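Local structure of cellulase (Soil metagenome, 5I2U) at residues Met92-Glu95 against Asn99-Glu102; Leu61-Leu66 against Asp128-Asn133. The protein probably hydrolyses the beta-1,4-glucosidic bonds of cellulose, as a halotolerant cellulase of glycoside hydrolase family 5. One frame throughout, in Å; residues are numbered along the deposited sequence.

Interaction 1. Residues Met92-Glu95 against Asn99-Glu102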
ATOM      1  N   MET A  92      -7.355   2.121   5.882  1.00 30.12           N
ATOM      2  CA  MET A  92      -8.316   2.094   6.974  1.00 31.15           C
ATOM      3  C   MET A  92      -7.634   2.477   8.275  1.00 30.12           C
ATOM      4  O   MET A  92      -6.979   1.663   8.914  1.00 29.85           O
ATOM      5  CB  MET A  92      -8.991   0.728   7.088  1.00 32.13           C
ATOM      6  CG  MET A  92     -10.220   0.765   7.981  1.00 33.60           C
ATOM      7  SD  MET A  92     -10.917  -0.872   8.269  1.00 32.83           S
ATOM      8  CE  MET A  92      -9.718  -1.558   9.411  1.00 33.94           C
ATOM      9  N   GLY A  93      -7.756   3.755   8.620  1.00 32.98           N
ATOM     10  CA  GLY A  93      -7.271   4.323   9.864  1.00 31.40           C
ATOM     11  C   GLY A  93      -7.662   3.598  11.121  1.00 32.37           C
ATOM     12  O   GLY A  93      -8.850   3.366  11.368  1.00 32.13           O
ATOM     13  N   LEU A  94      -6.644   3.241  11.904  1.00 30.83           N
ATOM     14  CA  LEU A  94      -6.824   2.702  13.253  1.00 30.23           C
ATOM     15  C   LEU A  94      -6.409   3.701  14.339  1.00 31.18           C
ATOM     16  O   LEU A  94      -6.393   3.347  15.502  1.00 33.24           O
ATOM     17  CB  LEU A  94      -6.047   1.379  13.398  1.00 31.83           C
ATOM     18  CG  LEU A  94      -6.752   0.052  13.054  1.00 30.86           C
ATOM     19  CD1 LEU A  94      -7.711  -0.461  14.120  1.00 31.70           C
ATOM     20  CD2 LEU A  94      -7.414   0.148  11.684  1.00 29.69           C
ATOM     21  N   GLU A  95      -6.041   4.920  13.941  1.00 30.89           N
ATOM     22  CA  GLU A  95      -5.593   5.981  14.842  1.00 35.05           C
ATOM     23  C   GLU A  95      -6.318   7.241  14.416  1.00 36.16           C
ATOM     24  O   GLU A  95      -6.891   7.281  13.327  1.00 36.34           O
ATOM     25  CB  GLU A  95      -4.063   6.242  14.757  1.00 33.54           C
ATOM     26  CG  GLU A  95      -3.186   5.033  14.475  1.00 34.13           C
ATOM     27  CD  GLU A  95      -3.072   4.041  15.620  1.00 35.24           C
ATOM     28  OE1 GLU A  95      -3.828   4.123  16.604  1.00 41.57           O
ATOM     29  OE2 GLU A  95      -2.175   3.179  15.546  1.00 37.23           O
ATOM     30  N   ASN A  99     -11.657   6.547  13.868  1.00 37.10           N
ATOM     31  CA  ASN A  99     -11.000   5.342  13.337  1.00 38.20           C
ATOM     32  C   ASN A  99     -11.848   4.076  13.454  1.00 39.14           C
ATOM     33  O   ASN A  99     -12.949   4.111  13.999  1.00 36.72           O
ATOM     34  CB  ASN A  99      -9.671   5.133  14.063  1.00 38.10           C
ATOM     35  CG  ASN A  99      -9.864   4.804  15.531  1.00 41.46           C
ATOM     36  OD1 ASN A  99     -10.328   3.722  15.872  1.00 42.32           O
ATOM     37  ND2 ASN A  99      -9.515   5.737  16.407  1.00 41.62           N
ATOM     38  N   TYR A 100     -11.300   2.954  12.963  1.00 40.79           N
ATOM     39  CA  TYR A 100     -12.001   1.658  12.936  1.00 37.21           C
ATOM     40  C   TYR A 100     -12.476   1.144  14.314  1.00 35.79           C
ATOM     41  O   TYR A 100     -13.595   0.654  14.437  1.00 31.88           O
ATOM     42  CB  TYR A 100     -11.125   0.611  12.214  1.00 35.93           C
ATOM     43  CG  TYR A 100     -11.635  -0.815  12.274  1.00 34.35           C
ATOM     44  CD1 TYR A 100     -12.727  -1.220  11.512  1.00 34.34           C
ATOM     45  CD2 TYR A 100     -11.030  -1.759  13.104  1.00 36.68           C
ATOM     46  CE1 TYR A 100     -13.195  -2.528  11.573  1.00 33.93           C
ATOM     47  CE2 TYR A 100     -11.486  -3.079  13.169  1.00 34.63           C
ATOM     48  CZ  TYR A 100     -12.571  -3.451  12.401  1.00 34.68           C
ATOM     49  OH  TYR A 100     -13.018  -4.749  12.460  1.00 38.13           O
ATOM     50  N   ARG A 101     -11.636   1.292  15.338  1.00 35.66           N
ATOM     51  CA  ARG A 101     -11.976   0.861  16.701  1.00 38.28           C
ATOM     52  C   ARG A 101     -13.176   1.647  17.260  1.00 40.54           C
ATOM     53  O   ARG A 101     -14.115   1.072  17.812  1.00 40.05           O
ATOM     54  CB  ARG A 101     -10.758   0.990  17.620  1.00 40.49           C
ATOM     55  CG  ARG A 101      -9.618   0.074  17.203  1.00 45.89           C
ATOM     56  CD  ARG A 101      -8.295   0.318  17.905  1.00 48.13           C
ATOM     57  NE  ARG A 101      -7.772   1.665  17.673  1.00 50.70           N
ATOM     58  CZ  ARG A 101      -7.807   2.686  18.542  1.00 53.17           C
ATOM     59  NH1 ARG A 101      -8.348   2.571  19.765  1.00 52.23           N
ATOM     60  NH2 ARG A 101      -7.287   3.855  18.185  1.00 48.10           N
ATOM     61  N   GLU A 102     -13.147   2.962  17.078  1.00 40.58           N
ATOM     62  CA  GLU A 102     -14.214   3.846  17.538  1.00 40.79           C
ATOM     63  C   GLU A 102     -15.462   3.774  16.636  1.00 39.98           C
ATOM     64  O   GLU A 102     -16.575   3.874  17.135  1.00 42.18           O
ATOM     65  CB  GLU A 102     -13.648   5.268  17.681  1.00 42.83           C
ATOM     66  CG  GLU A 102     -14.555   6.286  18.332  1.00 48.40           C
ATOM     67  CD  GLU A 102     -14.177   7.704  17.942  1.00 51.13           C
ATOM     68  OE1 GLU A 102     -12.954   8.004  17.931  1.00 44.14           O
ATOM     69  OE2 GLU A 102     -15.102   8.501  17.630  1.00 50.38           O
TER

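Interaction 2. Residues Leu61-Leu66 against Asp128-Asn133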
ATOM      1  N   LEU A  61      -5.246   5.990  -1.196  1.00 32.18           N
ATOM      2  CA  LEU A  61      -6.140   6.953  -0.554  1.00 31.25           C
ATOM      3  C   LEU A  61      -5.518   7.204   0.803  1.00 31.55           C
ATOM      4  O   LEU A  61      -4.746   6.375   1.299  1.00 34.88           O
ATOM      5  CB  LEU A  61      -7.555   6.403  -0.404  1.00 30.27           C
ATOM      6  CG  LEU A  61      -8.257   5.965  -1.696  1.00 33.29           C
ATOM      7  CD1 LEU A  61      -9.619   5.356  -1.413  1.00 34.34           C
ATOM      8  CD2 LEU A  61      -8.411   7.129  -2.666  1.00 35.26           C
ATOM      9  N   GLY A  62      -5.780   8.368   1.379  1.00 33.57           N
ATOM     10  CA  GLY A  62      -5.266   8.667   2.708  1.00 32.47           C
ATOM     11  C   GLY A  62      -6.170   8.053   3.770  1.00 31.41           C
ATOM     12  O   GLY A  62      -7.234   7.508   3.464  1.00 33.58           O
ATOM     13  N   TRP A  63      -5.738   8.153   5.021  1.00 30.86           N
ATOM     14  CA  TRP A  63      -6.547   7.796   6.187  1.00 29.31           C
ATOM     15  C   TRP A  63      -8.031   8.010   5.879  1.00 28.73           C
ATOM     16  O   TRP A  63      -8.435   9.141   5.628  1.00 28.35           O
ATOM     17  CB  TRP A  63      -6.203   8.683   7.388  1.00 27.58           C
ATOM     18  CG  TRP A  63      -4.806   8.666   7.849  1.00 28.02           C
ATOM     19  CD1 TRP A  63      -3.747   9.315   7.288  1.00 30.30           C
ATOM     20  CD2 TRP A  63      -4.300   8.021   9.018  1.00 29.65           C
ATOM     21  NE1 TRP A  63      -2.602   9.077   8.004  1.00 29.54           N
ATOM     22  CE2 TRP A  63      -2.916   8.288   9.078  1.00 29.91           C
ATOM     23  CE3 TRP A  63      -4.875   7.217  10.006  1.00 31.32           C
ATOM     24  CZ2 TRP A  63      -2.101   7.803  10.098  1.00 31.83           C
ATOM     25  CZ3 TRP A  63      -4.058   6.712  11.010  1.00 33.68           C
ATOM     26  CH2 TRP A  63      -2.681   7.012  11.048  1.00 33.18           C
ATOM     27  N   HIS A  64      -8.831   6.946   5.858  1.00 29.38           N
ATOM     28  CA  HIS A  64     -10.273   7.087   5.544  1.00 29.84           C
ATOM     29  C   HIS A  64     -10.974   8.053   6.510  1.00 29.29           C
ATOM     30  O   HIS A  64     -11.875   8.770   6.119  1.00 30.47           O
ATOM     31  CB  HIS A  64     -11.008   5.723   5.546  1.00 30.13           C
ATOM     32  CG  HIS A  64     -11.511   5.316   6.895  1.00 32.60           C
ATOM     33  ND1 HIS A  64     -10.715   4.684   7.820  1.00 31.72           N
ATOM     34  CD2 HIS A  64     -12.714   5.492   7.495  1.00 33.52           C
ATOM     35  CE1 HIS A  64     -11.400   4.478   8.928  1.00 32.33           C
ATOM     36  NE2 HIS A  64     -12.616   4.961   8.758  1.00 33.26           N
ATOM     37  N   ASN A  65     -10.552   8.050   7.773  1.00 31.82           N
ATOM     38  CA  ASN A  65     -11.144   8.926   8.790  1.00 31.84           C
ATOM     39  C   ASN A  65     -10.799  10.429   8.634  1.00 32.10           C
ATOM     40  O   ASN A  65     -11.426  11.268   9.301  1.00 29.86           O
ATOM     41  CB  ASN A  65     -10.899   8.411  10.224  1.00 32.93           C
ATOM     42  CG  ASN A  65      -9.449   8.016  10.502  1.00 35.43           C
ATOM     43  OD1 ASN A  65      -8.769   7.479   9.641  1.00 35.26           O
ATOM     44  ND2 ASN A  65      -9.004   8.218  11.740  1.00 38.22           N
ATOM     45  N   LEU A  66      -9.853  10.754   7.736  1.00 28.40           N
ATOM     46  CA  LEU A  66      -9.498  12.126   7.406  1.00 27.61           C
ATOM     47  C   LEU A  66     -10.023  12.605   6.062  1.00 26.97           C
ATOM     48  O   LEU A  66     -10.461  13.746   5.942  1.00 26.14           O
ATOM     49  CB  LEU A  66      -7.993  12.301   7.453  1.00 30.28           C
ATOM     50  CG  LEU A  66      -7.344  12.015   8.796  1.00 32.19           C
ATOM     51  CD1 LEU A  66      -5.903  12.474   8.781  1.00 33.68           C
ATOM     52  CD2 LEU A  66      -8.100  12.690   9.936  1.00 36.62           C
ATOM     53  N   ASP A 128      -5.599  -2.070   3.745  1.00 30.32           N
ATOM     54  CA  ASP A 128      -4.547  -1.640   4.658  1.00 32.13           C
ATOM     55  C   ASP A 128      -5.123  -1.274   6.047  1.00 32.81           C
ATOM     56  O   ASP A 128      -5.916  -0.349   6.197  1.00 34.16           O
ATOM     57  CB  ASP A 128      -3.715  -0.507   4.007  1.00 33.14           C
ATOM     58  CG  ASP A 128      -2.964   0.378   5.017  1.00 36.59           C
ATOM     59  OD1 ASP A 128      -2.474  -0.116   6.059  1.00 36.24           O
ATOM     60  OD2 ASP A 128      -2.851   1.596   4.734  1.00 38.24           O
ATOM     61  N   PHE A 129      -4.687  -2.049   7.041  1.00 29.29           N
ATOM     62  CA  PHE A 129      -5.006  -1.881   8.437  1.00 27.89           C
ATOM     63  C   PHE A 129      -4.047  -0.825   8.899  1.00 27.97           C
ATOM     64  O   PHE A 129      -2.917  -1.116   9.294  1.00 28.31           O
ATOM     65  CB  PHE A 129      -4.774  -3.225   9.132  1.00 30.51           C
ATOM     66  CG  PHE A 129      -5.333  -3.316  10.505  1.00 30.29           C
ATOM     67  CD1 PHE A 129      -6.681  -3.594  10.700  1.00 30.11           C
ATOM     68  CD2 PHE A 129      -4.497  -3.164  11.612  1.00 31.45           C
ATOM     69  CE1 PHE A 129      -7.198  -3.702  11.978  1.00 33.01           C
ATOM     70  CE2 PHE A 129      -4.999  -3.269  12.892  1.00 32.18           C
ATOM     71  CZ  PHE A 129      -6.357  -3.536  13.079  1.00 34.65           C
ATOM     72  N   HIS A 130      -4.503   0.422   8.813  1.00 30.33           N
ATOM     73  CA  HIS A 130      -3.638   1.583   8.860  1.00 29.22           C
ATOM     74  C   HIS A 130      -3.370   2.015  10.310  1.00 32.55           C
ATOM     75  O   HIS A 130      -3.909   3.015  10.807  1.00 36.28           O
ATOM     76  CB  HIS A 130      -4.227   2.703   8.001  1.00 29.53           C
ATOM     77  CG  HIS A 130      -3.222   3.719   7.555  1.00 29.74           C
ATOM     78  ND1 HIS A 130      -2.472   3.576   6.407  1.00 30.97           N
ATOM     79  CD2 HIS A 130      -2.869   4.907   8.086  1.00 30.40           C
ATOM     80  CE1 HIS A 130      -1.692   4.627   6.257  1.00 30.87           C
ATOM     81  NE2 HIS A 130      -1.911   5.450   7.267  1.00 34.32           N
ATOM     82  N   ALA A 131      -2.518   1.230  10.961  1.00 29.46           N
ATOM     83  CA  ALA A 131      -2.191   1.354  12.365  1.00 29.99           C
ATOM     84  C   ALA A 131      -0.723   1.700  12.534  1.00 32.77           C
ATOM     85  O   ALA A 131       0.119   1.299  11.714  1.00 30.13           O
ATOM     86  CB  ALA A 131      -2.462   0.028  13.063  1.00 29.13           C
ATOM     87  N   HIS A 132      -0.434   2.440  13.601  1.00 35.89           N
ATOM     88  CA  HIS A 132       0.918   2.558  14.162  1.00 42.39           C
ATOM     89  C   HIS A 132       1.082   1.656  15.385  1.00 43.17           C
ATOM     90  O   HIS A 132       2.092   0.957  15.510  1.00 48.49           O
ATOM     91  CB  HIS A 132       1.229   3.994  14.581  1.00 44.82           C
ATOM     92  CG  HIS A 132       1.351   4.953  13.437  1.00 46.40           C
ATOM     93  ND1 HIS A 132       2.275   4.793  12.425  1.00 41.91           N
ATOM     94  CD2 HIS A 132       0.695   6.107  13.171  1.00 46.64           C
ATOM     95  CE1 HIS A 132       2.165   5.798  11.573  1.00 44.01           C
ATOM     96  NE2 HIS A 132       1.216   6.609  12.002  1.00 46.45           N
ATOM     97  N   ASN A 133       0.102   1.694  16.288  1.00 43.03           N
ATOM     98  CA  ASN A 133       0.116   0.840  17.476  1.00 48.91           C
ATOM     99  C   ASN A 133      -0.281  -0.594  17.118  1.00 46.33           C
ATOM    100  O   ASN A 133      -0.741  -0.860  16.003  1.00 38.80           O
ATOM    101  CB  ASN A 133      -0.792   1.409  18.567  1.00 50.07           C
ATOM    102  CG  ASN A 133      -0.311   2.753  19.072  1.00 59.96           C
ATOM    103  OD1 ASN A 133       0.700   2.831  19.771  1.00 70.71           O
ATOM    104  ND2 ASN A 133      -1.008   3.829  18.697  1.00 60.30           N
TER

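Interaction 1. Residues Met92-Glu95 against Asn99-Glu102
Arg101 folds back over the end of strand 87-93 and takes the carbonyl oxygen of Leu94 side-on with two nitrogens. NH2 of Arg101 lies 2.9 Å from Leu94 O and NE of Arg101 3.1 Å from the same Leu94 O; the oxygen sits in the guanidinium plane, while both donors come from one face of the carbonyl plane, tilted out of it. A bend at chi3 (-61°) swings the guanidinium back toward the strand end. The second backbone anchor is straighter: Tyr100 N donates to Gly93 O at 3.0 Å, in the carbonyl plane, with an N-H...O angle of 161°.

The charged pair is looser. Glu95 OE1 stands 3.8 Å from Arg101 NH2, a long salt bridge with the carboxylate and guanidinium planes 56° apart, and the carboxylate is held more firmly by the backbone N of His132 and of Asn133 and by Tyr135 OH.

Apolar contact gathers on Tyr100. The methyl CE of Met92 rests over one face of the ring, 3.5 Å from Tyr100 CG, with SD oblique to the ring in a Met-aromatic contact. At the ring edge Leu94 CD1 meets Tyr100 CD2 at 3.7 Å, and the same methyl touches CG of Arg101. Asn99 packs its CB against Gly93 O and turns its OD1 to the backbone N of Glu102, 3.2 Å away, an Asx motif, while its ND2 is tied to Ile96 O.

The carbonyls of the last strand residue, Gly93, and of the next, Leu94, are thus both met by the returning loop, one by a main-chain N-H and one by a side-on grip by NE and NH2 of Arg101. The turn is probably held mainly by these bonds and by the packing of Met92 and Leu94 on Tyr100; the long salt bridge to Glu95 probably adds only a modest electrostatic pull.

Interaction 2. Residues Leu61-Leu66 against Asp128-Asn133
The imidazole of His130 stands edge-on over the indole of Trp63, the two planes at 78° in a T-shaped (edge-to-face) pair. CD2 of His130 points down over the centre of the six-membered ring, NE2 of His130 comes to 3.5 Å from Trp63 CE2, and the ring centroids are 4.4 Å apart. With CG anti to the backbone N (chi1 -158°), the imidazole leaves strand 124-130 toward the indole. Its rotation is fixed from behind by a nearly straight bond from His130 ND1 to Asp128 OD2, 2.6 Å long, and that carboxylate also forms a salt bridge with Arg89. Trp284 meets both rings, lying almost parallel to His130.

The other end of the contact is looser. His132 reaches only the rim of the indole, its NE2 4.0 Å from Trp63 CZ2, and the rings meet obliquely; the ND1 of His132 is bonded instead to Glu163 O. Trp63 is partly exposed, and its NE1 makes a weak hydrogen bond to a bound glycerol. With an alanine here in place of the tryptophan, the CD2-NE2 edge of His130 would probably lose its aromatic floor and a gap would open beside His132.

Such an aromatic cluster at the C-terminal ends of the strands, where TIM-barrel enzymes keep their active sites, is consistent with the substrate cleft of a family 5 glycoside hydrolase.

In the fold
Both contacts sit at the C-terminal rim of the eight-stranded parallel TIM barrel, their centres about 7 Å apart. Along the chain the order is 61-66, 92-95, 99-102 and 128-133, so interaction 1 falls wholly between the two halves of interaction 2. These segments follow or end the first three strands, 57-61, 87-93 and 124-130, which are consecutive neighbours in the sheet. The contacts also touch directly: Met92 O probably accepts from His130 N at 2.8 Å, and Glu95 OE2 from His132 N at 2.7 Å. Interaction 1 closes the loop leading into helix 104-120; interaction 2 spans the end of the middle strand to join the first and third loops, and together they connect three successive loops.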